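PDB 2GHP: U4/U6 snRNA-associated-splicing factor PRP24 from Saccharomyces cerevisiae, which acts as a spliceosome recycling factor that binds U6 snRNA through its RNA recognition motifs, the first three of which are contained in this fragment. Local coordinates for residues Lys192-Leu197 and Asn263-Glu268; Ala145-Leu150 and Tyr163-Ser168; Ile68-Val73 and Arg85-Arg90; Met214-Ser219 and Glu282-Leu287. One frame throughout, in Å; residues are numbered along the deposited sequence.

Contact 1: Lys192-Leu197 and Asn263-Glu268; sequences KVSNPL and NKDSAE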
loop_
_atom_site.group_PDB
_atom_site.type_symbol
_atom_site.label_atom_id
_atom_site.label_comp_id
_atom_site.label_asym_id
_atom_site.label_seq_id
_atom_site.Cartn_x
_atom_site.Cartn_y
_atom_site.Cartn_z
ATOM N N LYS B 192 15.177 -4.619 -4.139
ATOM C CA LYS B 192 14.958 -4.550 -5.565
ATOM C C LYS B 192 16.099 -5.275 -6.223
ATOM O O LYS B 192 17.183 -5.375 -5.666
ATOM C CB LYS B 192 14.939 -3.094 -6.028
ATOM C CG LYS B 192 13.807 -2.726 -7.022
ATOM C CD LYS B 192 12.903 -1.637 -6.465
ATOM C CE LYS B 192 12.123 -2.115 -5.237
ATOM N NZ LYS B 192 11.426 -0.990 -4.544
ATOM N N VAL B 193 15.843 -5.808 -7.404
ATOM C CA VAL B 193 16.881 -6.423 -8.172
ATOM C C VAL B 193 17.737 -5.247 -8.603
ATOM O O VAL B 193 17.227 -4.170 -8.866
ATOM C CB VAL B 193 16.303 -7.181 -9.387
ATOM C CG1 VAL B 193 17.420 -7.791 -10.226
ATOM C CG2 VAL B 193 15.389 -8.283 -8.919
ATOM N N SER B 194 19.037 -5.437 -8.646
ATOM C CA SER B 194 19.919 -4.369 -8.983
ATOM C C SER B 194 19.679 -3.952 -10.430
ATOM O O SER B 194 19.294 -4.784 -11.257
ATOM C CB SER B 194 21.339 -4.849 -8.800
ATOM O OG SER B 194 22.195 -3.778 -9.033
ATOM N N ASN B 195 19.894 -2.669 -10.725
ATOM C CA ASN B 195 19.720 -2.138 -12.077
ATOM C C ASN B 195 21.017 -1.483 -12.582
ATOM O O ASN B 195 21.319 -0.350 -12.202
ATOM C CB ASN B 195 18.543 -1.150 -12.101
ATOM C CG ASN B 195 18.283 -0.548 -13.498
ATOM O OD1 ASN B 195 18.939 -0.892 -14.492
ATOM N ND2 ASN B 195 17.309 0.353 -13.566
ATOM N N PRO B 196 21.769 -2.174 -13.474
ATOM C CA PRO B 196 23.168 -1.798 -13.729
ATOM C C PRO B 196 23.312 -0.795 -14.890
ATOM O O PRO B 196 22.463 -0.787 -15.798
ATOM C CB PRO B 196 23.796 -3.137 -14.118
ATOM C CG PRO B 196 22.664 -3.865 -14.855
ATOM C CD PRO B 196 21.349 -3.300 -14.342
ATOM N N LEU B 197 24.374 0.026 -14.867
ATOM C CA LEU B 197 24.638 0.988 -15.965
ATOM C C LEU B 197 25.242 0.278 -17.176
ATOM O O LEU B 197 24.619 0.192 -18.238
ATOM C CB LEU B 197 25.533 2.175 -15.520
ATOM C CG LEU B 197 25.382 2.861 -14.127
ATOM C CD1 LEU B 197 26.260 4.120 -13.975
ATOM C CD2 LEU B 197 23.915 3.174 -13.679
ATOM N N ASN B 263 24.429 6.359 -9.813
ATOM C CA ASN B 263 23.816 5.180 -10.388
ATOM C C ASN B 263 22.310 5.103 -10.093
ATOM O O ASN B 263 21.819 5.853 -9.258
ATOM C CB ASN B 263 24.560 3.926 -9.937
ATOM C CG ASN B 263 24.458 3.688 -8.453
ATOM O OD1 ASN B 263 23.409 3.856 -7.846
ATOM N ND2 ASN B 263 25.548 3.277 -7.863
ATOM N N LYS B 264 21.601 4.204 -10.782
ATOM C CA LYS B 264 20.150 4.020 -10.670
ATOM C C LYS B 264 19.746 3.351 -9.373
ATOM O O LYS B 264 18.692 3.659 -8.825
ATOM C CB LYS B 264 19.598 3.168 -11.825
ATOM C CG LYS B 264 20.111 3.514 -13.224
ATOM C CD LYS B 264 19.172 3.002 -14.294
ATOM C CE LYS B 264 19.884 2.661 -15.608
ATOM N NZ LYS B 264 20.538 1.331 -15.558
ATOM N N ASP B 265 20.548 2.415 -8.888
ATOM C CA ASP B 265 20.223 1.762 -7.632
ATOM C C ASP B 265 20.131 2.780 -6.489
ATOM O O ASP B 265 19.303 2.619 -5.570
ATOM C CB ASP B 265 21.225 0.657 -7.311
ATOM C CG ASP B 265 20.959 -0.625 -8.082
ATOM O OD1 ASP B 265 20.047 -0.646 -8.934
ATOM O OD2 ASP B 265 21.659 -1.638 -7.829
ATOM N N SER B 266 20.963 3.829 -6.559
ATOM C CA SER B 266 20.963 4.852 -5.513
ATOM C C SER B 266 19.683 5.662 -5.587
ATOM O O SER B 266 19.009 5.902 -4.559
ATOM C CB SER B 266 22.153 5.782 -5.640
ATOM O OG SER B 266 23.364 5.092 -5.422
ATOM N N ALA B 267 19.323 6.052 -6.803
ATOM C CA ALA B 267 18.116 6.839 -6.976
ATOM C C ALA B 267 16.893 6.028 -6.578
ATOM O O ALA B 267 15.957 6.584 -6.013
ATOM C CB ALA B 267 17.999 7.395 -8.415
ATOM N N GLU B 268 16.912 4.726 -6.860
ATOM C CA GLU B 268 15.863 3.817 -6.388
ATOM C C GLU B 268 15.732 3.806 -4.858
ATOM O O GLU B 268 14.646 4.014 -4.370
ATOM C CB GLU B 268 16.100 2.398 -6.885
ATOM C CG GLU B 268 15.641 2.130 -8.267
ATOM C CD GLU B 268 14.154 2.208 -8.396
ATOM O OE1 GLU B 268 13.432 1.504 -7.645
ATOM O OE2 GLU B 268 13.722 2.984 -9.277
#
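S194 and N195, just past strand 187-193 of the second RNA recognition motif (RRM), meet the first turn of helix 264-269 of the third, so this contact is an interface between two RRM domains. At its centre stands the carboxylate of D265. OD2 of D265 accepts from the hydroxyl OG of S194 at 2.5 Å, while OD1 of D265 accepts from the backbone N of N195 at 2.7 Å. Both oxygens use their syn lone pairs, and two successive residues are thus gripped by one flat group. With CG anti to the carbonyl carbon (chi1 -79°), the D265 side chain brings its oxygens up to the other segment, where OD2 also bonds the hydroxyl of Y163 on the RRM2 sheet. Substituting an alanine for D265 would probably leave S194 OG and N195 N without their acceptor and weaken the hold of one domain on the other. K264 runs obliquely across N195, its CD 3.3 Å from ND2 of N195. A bend at the end of the lysine (chi4 80°) lets NZ donate to OD1 of N195 at 2.9 Å, from above the carbonyl plane rather than on a lone pair; ND2 of N195 in turn bonds E170 of the second subunit, so the amide is held at both ends. Farther along, CD2 of L197 packs on CG of K264 at 3.8 Å. The helix start itself is fixed by N263, an N-cap whose OD1 accepts from S266 N at 2.8 Å and also from S266 OG.

Contact 2: Ala145-Leu150 and Tyr163-Ser168; sequences ALSIRL and YIDVTS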
loop_
_atom_site.group_PDB
_atom_site.type_symbol
_atom_site.label_atom_id
_atom_site.label_comp_id
_atom_site.label_asym_id
_atom_site.label_seq_id
_atom_site.Cartn_x
_atom_site.Cartn_y
_atom_site.Cartn_z
ATOM N N ALA B 145 22.470 -17.510 -0.283
ATOM C CA ALA B 145 23.076 -16.199 -0.542
ATOM C C ALA B 145 24.552 -16.403 -0.876
ATOM O O ALA B 145 25.338 -16.921 -0.071
ATOM C CB ALA B 145 22.898 -15.251 0.649
ATOM N N LEU B 146 24.916 -16.026 -2.091
ATOM C CA LEU B 146 26.244 -16.320 -2.616
ATOM C C LEU B 146 27.244 -15.398 -1.929
ATOM O O LEU B 146 28.338 -15.818 -1.539
ATOM C CB LEU B 146 26.238 -16.156 -4.137
ATOM C CG LEU B 146 27.348 -16.712 -5.024
ATOM C CD1 LEU B 146 27.737 -18.153 -4.674
ATOM C CD2 LEU B 146 26.912 -16.582 -6.496
ATOM N N SER B 147 26.825 -14.148 -1.759
ATOM C CA SER B 147 27.573 -13.166 -1.008
ATOM C C SER B 147 26.618 -12.102 -0.491
ATOM O O SER B 147 25.520 -11.892 -1.038
ATOM C CB SER B 147 28.653 -12.525 -1.868
ATOM O OG SER B 147 28.103 -12.039 -3.078
ATOM N N ILE B 148 27.049 -11.468 0.596
ATOM C CA ILE B 148 26.319 -10.410 1.260
ATOM C C ILE B 148 27.386 -9.390 1.590
ATOM O O ILE B 148 28.261 -9.664 2.421
ATOM C CB ILE B 148 25.657 -10.909 2.585
ATOM C CG1 ILE B 148 24.687 -12.040 2.319
ATOM C CG2 ILE B 148 24.915 -9.793 3.311
ATOM C CD1 ILE B 148 24.266 -12.746 3.563
ATOM N N ARG B 149 27.357 -8.224 0.949
ATOM C CA ARG B 149 28.243 -7.159 1.431
ATOM C C ARG B 149 27.471 -6.024 2.119
ATOM O O ARG B 149 26.437 -5.563 1.647
ATOM C CB ARG B 149 29.299 -6.729 0.401
ATOM C CG ARG B 149 28.907 -5.640 -0.548
ATOM C CD ARG B 149 30.114 -5.216 -1.408
ATOM N NE ARG B 149 29.918 -3.898 -2.033
ATOM C CZ ARG B 149 29.150 -3.651 -3.103
ATOM N NH1 ARG B 149 28.475 -4.623 -3.708
ATOM N NH2 ARG B 149 29.055 -2.411 -3.567
ATOM N N LEU B 150 27.990 -5.622 3.266
ATOM C CA LEU B 150 27.231 -4.901 4.245
ATOM C C LEU B 150 28.210 -4.056 5.020
ATOM O O LEU B 150 29.189 -4.589 5.532
ATOM C CB LEU B 150 26.620 -5.915 5.213
ATOM C CG LEU B 150 25.219 -5.826 5.812
ATOM C CD1 LEU B 150 25.263 -6.532 7.134
ATOM C CD2 LEU B 150 24.724 -4.427 6.000
ATOM N N TYR B 163 24.309 -5.223 -0.446
ATOM C CA TYR B 163 24.223 -5.940 -1.710
ATOM C C TYR B 163 24.336 -7.431 -1.488
ATOM O O TYR B 163 25.205 -7.891 -0.738
ATOM C CB TYR B 163 25.250 -5.460 -2.714
ATOM C CG TYR B 163 24.745 -4.263 -3.481
ATOM C CD1 TYR B 163 24.001 -4.429 -4.650
ATOM C CD2 TYR B 163 24.989 -2.958 -3.028
ATOM C CE1 TYR B 163 23.523 -3.332 -5.361
ATOM C CE2 TYR B 163 24.518 -1.853 -3.727
ATOM C CZ TYR B 163 23.778 -2.053 -4.890
ATOM O OH TYR B 163 23.309 -0.982 -5.596
ATOM N N ILE B 164 23.427 -8.169 -2.122
ATOM C CA ILE B 164 23.366 -9.626 -2.036
ATOM C C ILE B 164 23.409 -10.254 -3.427
ATOM O O ILE B 164 22.635 -9.879 -4.308
ATOM C CB ILE B 164 22.070 -10.089 -1.359
ATOM C CG1 ILE B 164 21.938 -9.445 0.025
ATOM C CG2 ILE B 164 22.037 -11.611 -1.292
ATOM C CD1 ILE B 164 20.513 -9.394 0.559
ATOM N N ASP B 165 24.317 -11.201 -3.619
ATOM C CA ASP B 165 24.326 -12.005 -4.825
ATOM C C ASP B 165 23.684 -13.338 -4.564
ATOM O O ASP B 165 23.899 -13.933 -3.502
ATOM C CB ASP B 165 25.739 -12.199 -5.348
ATOM C CG ASP B 165 26.056 -11.246 -6.470
ATOM O OD1 ASP B 165 25.400 -10.191 -6.537
ATOM O OD2 ASP B 165 26.945 -11.542 -7.301
ATOM N N VAL B 166 22.884 -13.805 -5.523
ATOM C CA VAL B 166 22.250 -15.128 -5.413
ATOM C C VAL B 166 22.736 -16.072 -6.530
ATOM O O VAL B 166 23.572 -15.677 -7.333
ATOM C CB VAL B 166 20.711 -15.025 -5.372
ATOM C CG1 VAL B 166 20.263 -14.380 -4.074
ATOM C CG2 VAL B 166 20.213 -14.260 -6.547
ATOM N N THR B 167 22.233 -17.303 -6.594
ATOM C CA THR B 167 22.822 -18.295 -7.516
ATOM C C THR B 167 22.149 -18.375 -8.888
ATOM O O THR B 167 22.661 -19.030 -9.800
ATOM C CB THR B 167 22.914 -19.715 -6.896
ATOM O OG1 THR B 167 21.599 -20.216 -6.648
ATOM C CG2 THR B 167 23.699 -19.698 -5.592
ATOM N N SER B 168 21.003 -17.719 -9.039
ATOM C CA SER B 168 20.246 -17.784 -10.290
ATOM C C SER B 168 19.410 -16.546 -10.385
ATOM O O SER B 168 18.951 -16.033 -9.365
ATOM C CB SER B 168 19.330 -19.010 -10.320
ATOM O OG SER B 168 18.327 -18.899 -9.329
#
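Two successive amides, of L146 and S147, converge on the one carbonyl of D165, the signature of a classic beta bulge. The grip is uneven: L146 N donates to D165 O at 2.7 Å, whereas S147 N reaches the same oxygen in a weak bond of 3.4 Å. Beyond the bulge the antiparallel pairing resumes, with D165 N bonded to S147 O and R149 N to Y163 O; the return bond from Y163 N to R149 O is weak. On the face with S147, R149 and Y163, the hydroxyl OG of S147 lies 3.3 Å from CB of D165. The D165 carboxylate beyond it is satisfied by R85 of the first RRM and by T119. R149 runs alongside Y163, pointing the same way, its guanidinium turned only 12° from the plane of the ring; NH1 of R149 comes 3.5 Å from CB of Y163. The extended arginine starts with CG between the backbone N and the carbonyl carbon (chi1 89°), which keeps it beside the tyrosine, whose hydroxyl is bound by D265 and R269. On the reverse face I148 CG1 meets I164 CG1 at 4.4 Å, above helix 131-140, where I164 touches I134 and L138. This is the hairpin of the second and third strands of an RRM sheet, and Y163 falls in what is probably its RNP1 sequence, the segment that carries RNA-contacting aromatics in many relatives.

Contact 3: Ile68-Val73 and Arg85-Arg90; sequences IIHVDV and RIEFAR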
loop_
_atom_site.group_PDB
_atom_site.type_symbol
_atom_site.label_atom_id
_atom_site.label_comp_id
_atom_site.label_asym_id
_atom_site.label_seq_id
_atom_site.Cartn_x
_atom_site.Cartn_y
_atom_site.Cartn_z
ATOM N N ILE B 68 42.507 -12.496 -9.438
ATOM C CA ILE B 68 41.209 -12.628 -8.783
ATOM C C ILE B 68 40.971 -11.475 -7.811
ATOM O O ILE B 68 41.819 -11.171 -6.968
ATOM C CB ILE B 68 41.088 -13.982 -8.038
ATOM C CG1 ILE B 68 40.998 -15.133 -9.047
ATOM C CG2 ILE B 68 39.888 -13.985 -7.088
ATOM C CD1 ILE B 68 40.985 -16.518 -8.437
ATOM N N ILE B 69 39.806 -10.846 -7.934
ATOM C CA ILE B 69 39.455 -9.708 -7.093
ATOM C C ILE B 69 38.670 -10.113 -5.830
ATOM O O ILE B 69 38.952 -9.604 -4.749
ATOM C CB ILE B 69 38.757 -8.591 -7.930
ATOM C CG1 ILE B 69 39.795 -7.902 -8.837
ATOM C CG2 ILE B 69 38.043 -7.584 -7.037
ATOM C CD1 ILE B 69 39.339 -6.571 -9.470
ATOM N N HIS B 70 37.713 -11.039 -5.955
ATOM C CA HIS B 70 36.940 -11.528 -4.796
ATOM C C HIS B 70 36.601 -13.008 -4.863
ATOM O O HIS B 70 36.240 -13.518 -5.925
ATOM C CB HIS B 70 35.628 -10.765 -4.644
ATOM C CG HIS B 70 35.769 -9.448 -3.955
ATOM N ND1 HIS B 70 35.425 -8.254 -4.555
ATOM C CD2 HIS B 70 36.229 -9.135 -2.720
ATOM C CE1 HIS B 70 35.665 -7.261 -3.719
ATOM N NE2 HIS B 70 36.155 -7.769 -2.600
ATOM N N VAL B 71 36.697 -13.684 -3.720
ATOM C CA VAL B 71 36.190 -15.048 -3.580
ATOM C C VAL B 71 35.130 -15.124 -2.478
ATOM O O VAL B 71 35.376 -14.734 -1.351
ATOM C CB VAL B 71 37.304 -16.051 -3.250
ATOM C CG1 VAL B 71 36.758 -17.468 -3.310
ATOM C CG2 VAL B 71 38.471 -15.875 -4.198
ATOM N N ASP B 72 33.955 -15.639 -2.801
ATOM C CA ASP B 72 32.969 -15.912 -1.765
ATOM C C ASP B 72 32.419 -17.312 -1.899
ATOM O O ASP B 72 32.194 -17.788 -3.013
ATOM C CB ASP B 72 31.831 -14.901 -1.801
ATOM C CG ASP B 72 32.207 -13.602 -1.171
ATOM O OD1 ASP B 72 32.405 -13.556 0.072
ATOM O OD2 ASP B 72 32.302 -12.619 -1.928
ATOM N N VAL B 73 32.186 -17.945 -0.750
ATOM C CA VAL B 73 31.812 -19.351 -0.691
ATOM C C VAL B 73 30.555 -19.562 0.142
ATOM O O VAL B 73 30.494 -19.123 1.274
ATOM C CB VAL B 73 32.999 -20.187 -0.164
ATOM C CG1 VAL B 73 32.601 -21.088 1.005
ATOM C CG2 VAL B 73 33.618 -20.977 -1.303
ATOM N N ARG B 85 31.437 -17.695 -5.457
ATOM C CA ARG B 85 31.429 -16.572 -6.358
ATOM C C ARG B 85 32.863 -16.096 -6.475
ATOM O O ARG B 85 33.485 -15.751 -5.466
ATOM C CB ARG B 85 30.571 -15.461 -5.776
ATOM C CG ARG B 85 30.374 -14.273 -6.683
ATOM C CD ARG B 85 29.883 -13.093 -5.898
ATOM N NE ARG B 85 29.542 -11.972 -6.762
ATOM C CZ ARG B 85 30.344 -10.949 -7.034
ATOM N NH1 ARG B 85 31.563 -10.873 -6.523
ATOM N NH2 ARG B 85 29.920 -10.008 -7.845
ATOM N N ILE B 86 33.390 -16.096 -7.702
ATOM C CA ILE B 86 34.740 -15.591 -7.981
ATOM C C ILE B 86 34.689 -14.423 -8.969
ATOM O O ILE B 86 34.147 -14.548 -10.087
ATOM C CB ILE B 86 35.665 -16.705 -8.520
ATOM C CG1 ILE B 86 35.745 -17.843 -7.512
ATOM C CG2 ILE B 86 37.065 -16.166 -8.792
ATOM C CD1 ILE B 86 35.924 -19.186 -8.145
ATOM N N GLU B 87 35.246 -13.290 -8.545
ATOM C CA GLU B 87 35.274 -12.091 -9.380
ATOM C C GLU B 87 36.679 -11.826 -9.878
ATOM O O GLU B 87 37.588 -11.537 -9.091
ATOM C CB GLU B 87 34.747 -10.864 -8.632
ATOM C CG GLU B 87 34.464 -9.687 -9.560
ATOM C CD GLU B 87 33.932 -8.450 -8.845
ATOM O OE1 GLU B 87 33.405 -8.531 -7.711
ATOM O OE2 GLU B 87 34.037 -7.368 -9.439
ATOM N N PHE B 88 36.848 -11.923 -11.190
ATOM C CA PHE B 88 38.160 -11.709 -11.798
ATOM C C PHE B 88 38.357 -10.258 -12.179
ATOM O O PHE B 88 37.382 -9.538 -12.419
ATOM C CB PHE B 88 38.372 -12.614 -13.019
ATOM C CG PHE B 88 38.377 -14.065 -12.688
ATOM C CD1 PHE B 88 37.193 -14.787 -12.661
ATOM C CD2 PHE B 88 39.560 -14.709 -12.378
ATOM C CE1 PHE B 88 37.198 -16.128 -12.344
ATOM C CE2 PHE B 88 39.576 -16.056 -12.067
ATOM C CZ PHE B 88 38.405 -16.767 -12.045
ATOM N N ALA B 89 39.626 -9.854 -12.226
ATOM C CA ALA B 89 40.016 -8.528 -12.654
ATOM C C ALA B 89 39.595 -8.295 -14.095
ATOM O O ALA B 89 39.081 -7.235 -14.441
ATOM C CB ALA B 89 41.513 -8.361 -12.507
ATOM N N ARG B 90 39.806 -9.302 -14.932
ATOM C CA ARG B 90 39.562 -9.165 -16.360
ATOM C C ARG B 90 38.756 -10.342 -16.899
ATOM O O ARG B 90 38.843 -11.457 -16.380
ATOM C CB ARG B 90 40.892 -8.997 -17.112
ATOM C CG ARG B 90 41.659 -7.717 -16.763
ATOM C CD ARG B 90 43.165 -7.939 -16.808
ATOM N NE ARG B 90 43.747 -7.511 -18.078
ATOM C CZ ARG B 90 43.837 -8.264 -19.173
ATOM N NH1 ARG B 90 43.381 -9.512 -19.184
ATOM N NH2 ARG B 90 44.388 -7.760 -20.267
HETATM O O HOH W 1 33.053 -12.921 -4.874
#
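I68 and F88 meet where strand 68-75 pairs with strand 82-88, the hairpin of the second and third strands in the first RRM. The isoleucine lies beside the phenylalanine and points the same way, its CG1 3.5 Å from CE2 of F88. Its CG2 and CD1 both fit against I86, CD1 being 4.0 Å from CG2 of I86. That same methyl of I86 sits on one face of the F88 ring, offset toward the rim, so three side chains interlock. An alanine in place of I68 would probably open a gap beside F88 CE2 and I86 CG2 and leave the ring freer to turn. Next along this face, V71 CG1 approaches I86 CG1 at 4.3 Å, and V58 of helix 55-62 touches both residues. The strand bulges at I69 and H70, which both donate to E87 O. This brings the I69 side chain toward segment 85-90 at the open end of the hairpin, where its CD1 rests on CA of A89 at 3.8 Å. The other face is polar: H70 stands alongside E87, and the extended R85 (CG anti to the backbone N, chi1 -175°) places NH1 in a salt bridge with OE1 of E87 at 3.2 Å, while its NE is taken by D165 of the second RRM. One water completes the row, accepting from R85 NH1 and donating to R85 O (2.9 Å) and to D72 OD2.

Contact 4: Met214-Ser219 and Glu282-Leu287; sequences MIRNLS and EISVSL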
loop_
_atom_site.group_PDB
_atom_site.type_symbol
_atom_site.label_atom_id
_atom_site.label_comp_id
_atom_site.label_asym_id
_atom_site.label_seq_id
_atom_site.Cartn_x
_atom_site.Cartn_y
_atom_site.Cartn_z
HETATM N N MSE B 214 12.645 13.545 -8.323
HETATM C CA MSE B 214 12.037 14.838 -8.021
HETATM C C MSE B 214 11.481 14.789 -6.618
HETATM O O MSE B 214 10.784 13.817 -6.241
HETATM C CB MSE B 214 10.907 15.132 -8.996
HETATM C CG MSE B 214 10.350 16.535 -8.882
HETATM SE SE MSE B 214 8.824 16.717 -10.019
HETATM C CE MSE B 214 8.370 18.590 -9.650
ATOM N N ILE B 215 11.794 15.820 -5.842
ATOM C CA ILE B 215 11.350 15.939 -4.448
ATOM C C ILE B 215 10.301 17.053 -4.380
ATOM O O ILE B 215 10.570 18.173 -4.849
ATOM C CB ILE B 215 12.544 16.284 -3.554
ATOM C CG1 ILE B 215 13.554 15.143 -3.578
ATOM C CG2 ILE B 215 12.099 16.617 -2.157
ATOM C CD1 ILE B 215 14.909 15.533 -3.094
ATOM N N ARG B 216 9.121 16.762 -3.818
ATOM C CA ARG B 216 8.007 17.743 -3.778
ATOM C C ARG B 216 7.501 18.047 -2.369
ATOM O O ARG B 216 8.011 17.478 -1.415
ATOM C CB ARG B 216 6.860 17.309 -4.697
ATOM C CG ARG B 216 7.119 17.656 -6.140
ATOM C CD ARG B 216 5.968 17.291 -7.016
ATOM N NE ARG B 216 6.257 16.127 -7.835
ATOM C CZ ARG B 216 5.332 15.418 -8.477
ATOM N NH1 ARG B 216 4.039 15.757 -8.387
ATOM N NH2 ARG B 216 5.706 14.359 -9.195
ATOM N N ASN B 217 6.518 18.939 -2.238
ATOM C CA ASN B 217 5.955 19.312 -0.930
ATOM C C ASN B 217 6.993 19.956 0.040
ATOM O O ASN B 217 6.847 19.926 1.267
ATOM C CB ASN B 217 5.187 18.111 -0.305
ATOM C CG ASN B 217 4.212 18.528 0.823
ATOM O OD1 ASN B 217 4.604 18.689 1.980
ATOM N ND2 ASN B 217 2.934 18.662 0.484
ATOM N N LEU B 218 8.032 20.567 -0.522
ATOM C CA LEU B 218 9.041 21.237 0.290
ATOM C C LEU B 218 8.585 22.624 0.662
ATOM O O LEU B 218 7.942 23.300 -0.135
ATOM C CB LEU B 218 10.369 21.323 -0.455
ATOM C CG LEU B 218 11.085 19.999 -0.691
ATOM C CD1 LEU B 218 12.232 20.296 -1.621
ATOM C CD2 LEU B 218 11.558 19.313 0.620
ATOM N N SER B 219 8.918 23.028 1.883
ATOM C CA SER B 219 8.723 24.404 2.333
ATOM C C SER B 219 9.909 25.278 1.884
ATOM O O SER B 219 10.917 24.778 1.385
ATOM C CB SER B 219 8.554 24.452 3.862
ATOM O OG SER B 219 9.651 23.841 4.528
ATOM N N GLU B 282 6.001 16.315 5.282
ATOM C CA GLU B 282 6.034 15.014 4.638
ATOM C C GLU B 282 6.373 15.275 3.188
ATOM O O GLU B 282 5.582 15.875 2.456
ATOM C CB GLU B 282 4.678 14.339 4.719
ATOM C CG GLU B 282 4.621 13.092 3.855
ATOM C CD GLU B 282 3.307 12.366 3.924
ATOM O OE1 GLU B 282 2.482 12.724 4.780
ATOM O OE2 GLU B 282 3.095 11.432 3.125
ATOM N N ILE B 283 7.545 14.860 2.753
ATOM C CA ILE B 283 7.907 15.198 1.384
ATOM C C ILE B 283 7.383 14.103 0.449
ATOM O O ILE B 283 6.969 13.026 0.913
ATOM C CB ILE B 283 9.413 15.425 1.251
ATOM C CG1 ILE B 283 10.158 14.122 1.585
ATOM C CG2 ILE B 283 9.845 16.544 2.195
ATOM C CD1 ILE B 283 11.656 14.214 1.470
ATOM N N SER B 284 7.335 14.386 -0.854
ATOM C CA SER B 284 7.046 13.310 -1.812
ATOM C C SER B 284 8.212 13.131 -2.775
ATOM O O SER B 284 8.805 14.117 -3.251
ATOM C CB SER B 284 5.705 13.492 -2.534
ATOM O OG SER B 284 5.872 14.342 -3.646
ATOM N N VAL B 285 8.572 11.869 -3.022
ATOM C CA VAL B 285 9.727 11.555 -3.883
ATOM C C VAL B 285 9.335 10.565 -4.966
ATOM O O VAL B 285 8.819 9.479 -4.689
ATOM C CB VAL B 285 10.907 10.996 -3.068
ATOM C CG1 VAL B 285 12.163 10.857 -3.943
ATOM C CG2 VAL B 285 11.192 11.893 -1.870
ATOM N N SER B 286 9.545 10.969 -6.206
ATOM C CA SER B 286 9.259 10.129 -7.352
ATOM C C SER B 286 10.446 10.242 -8.301
ATOM O O SER B 286 11.280 11.144 -8.148
ATOM C CB SER B 286 7.945 10.559 -8.022
ATOM O OG SER B 286 7.991 11.877 -8.581
ATOM N N LEU B 287 10.541 9.310 -9.250
ATOM C CA LEU B 287 11.551 9.359 -10.314
ATOM C C LEU B 287 11.181 10.433 -11.309
ATOM O O LEU B 287 10.051 10.470 -11.795
ATOM C CB LEU B 287 11.619 8.025 -11.069
ATOM C CG LEU B 287 12.360 6.789 -10.553
ATOM C CD1 LEU B 287 12.380 5.742 -11.685
ATOM C CD2 LEU B 287 13.803 7.104 -10.048
#
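The R216 guanidinium is met obliquely by S286, whose OG receives a weak hydrogen bond from NH2 of R216 at 3.4 Å. A bend in the arginine chain (chi3 -107°) turns the flat group along the neighbouring strand, past S284, whose OG lies 3.3 Å from CB of R216. The amide of N217, the other flat group, lies beside the backbone of E282, with CB of N217 3.6 Å from E282 O. Around this polar side a third subunit closes in: R216 packs on N217 of that subunit, and N217 on its R216. Behind these side chains the two strands run antiparallel. M214, present as selenomethionine, donates its N to S286 O at 2.8 Å, and R216 N donates to S284 O at 2.7 Å. The last bond of the series is turned, because S284 N comes to R216 O from above the carbonyl plane, next to the corner that the chain makes at N217. The opposite face is apolar. The side chain of L218 crosses that of I283 at a slant, CD2 of L218 touching CG2 of I283 at 3.6 Å, while I215 sits between I283 and V285, its CG1 4.4 Å from CG2 of V285. This is the middle of the RRM3 sheet: strand 212-218 lies between strands 281-287 and 255-261, I215 packs against L228 and F232 of helix 225-232, L218 and I283 share L278 of strand 276-278, and M214 reaches C256 and F258 of strand 255-261.

Overall arrangement
Along the chain contact 3 comes first, in RRM1, then contact 2, in RRM2; contact 1 joins RRM2 to RRM3, and its segments alternate with those of contact 4, in RRM3. Contacts 3 and 2 are equivalent hairpins of two sheets with the same strand order, their centres about 13 Å apart, and the salt bridge from D165 to R85 ties the two domains. Y163, through its hydroxyl bond to D265, links contact 2 to contact 1, whose centres are about 15 Å apart. Between centres, contact 4 lies about 20 Å from contact 1 and about 40 Å from contact 3. The three RRMs thus follow one another in a row, with the sheet of the middle domain engaged by both neighbours.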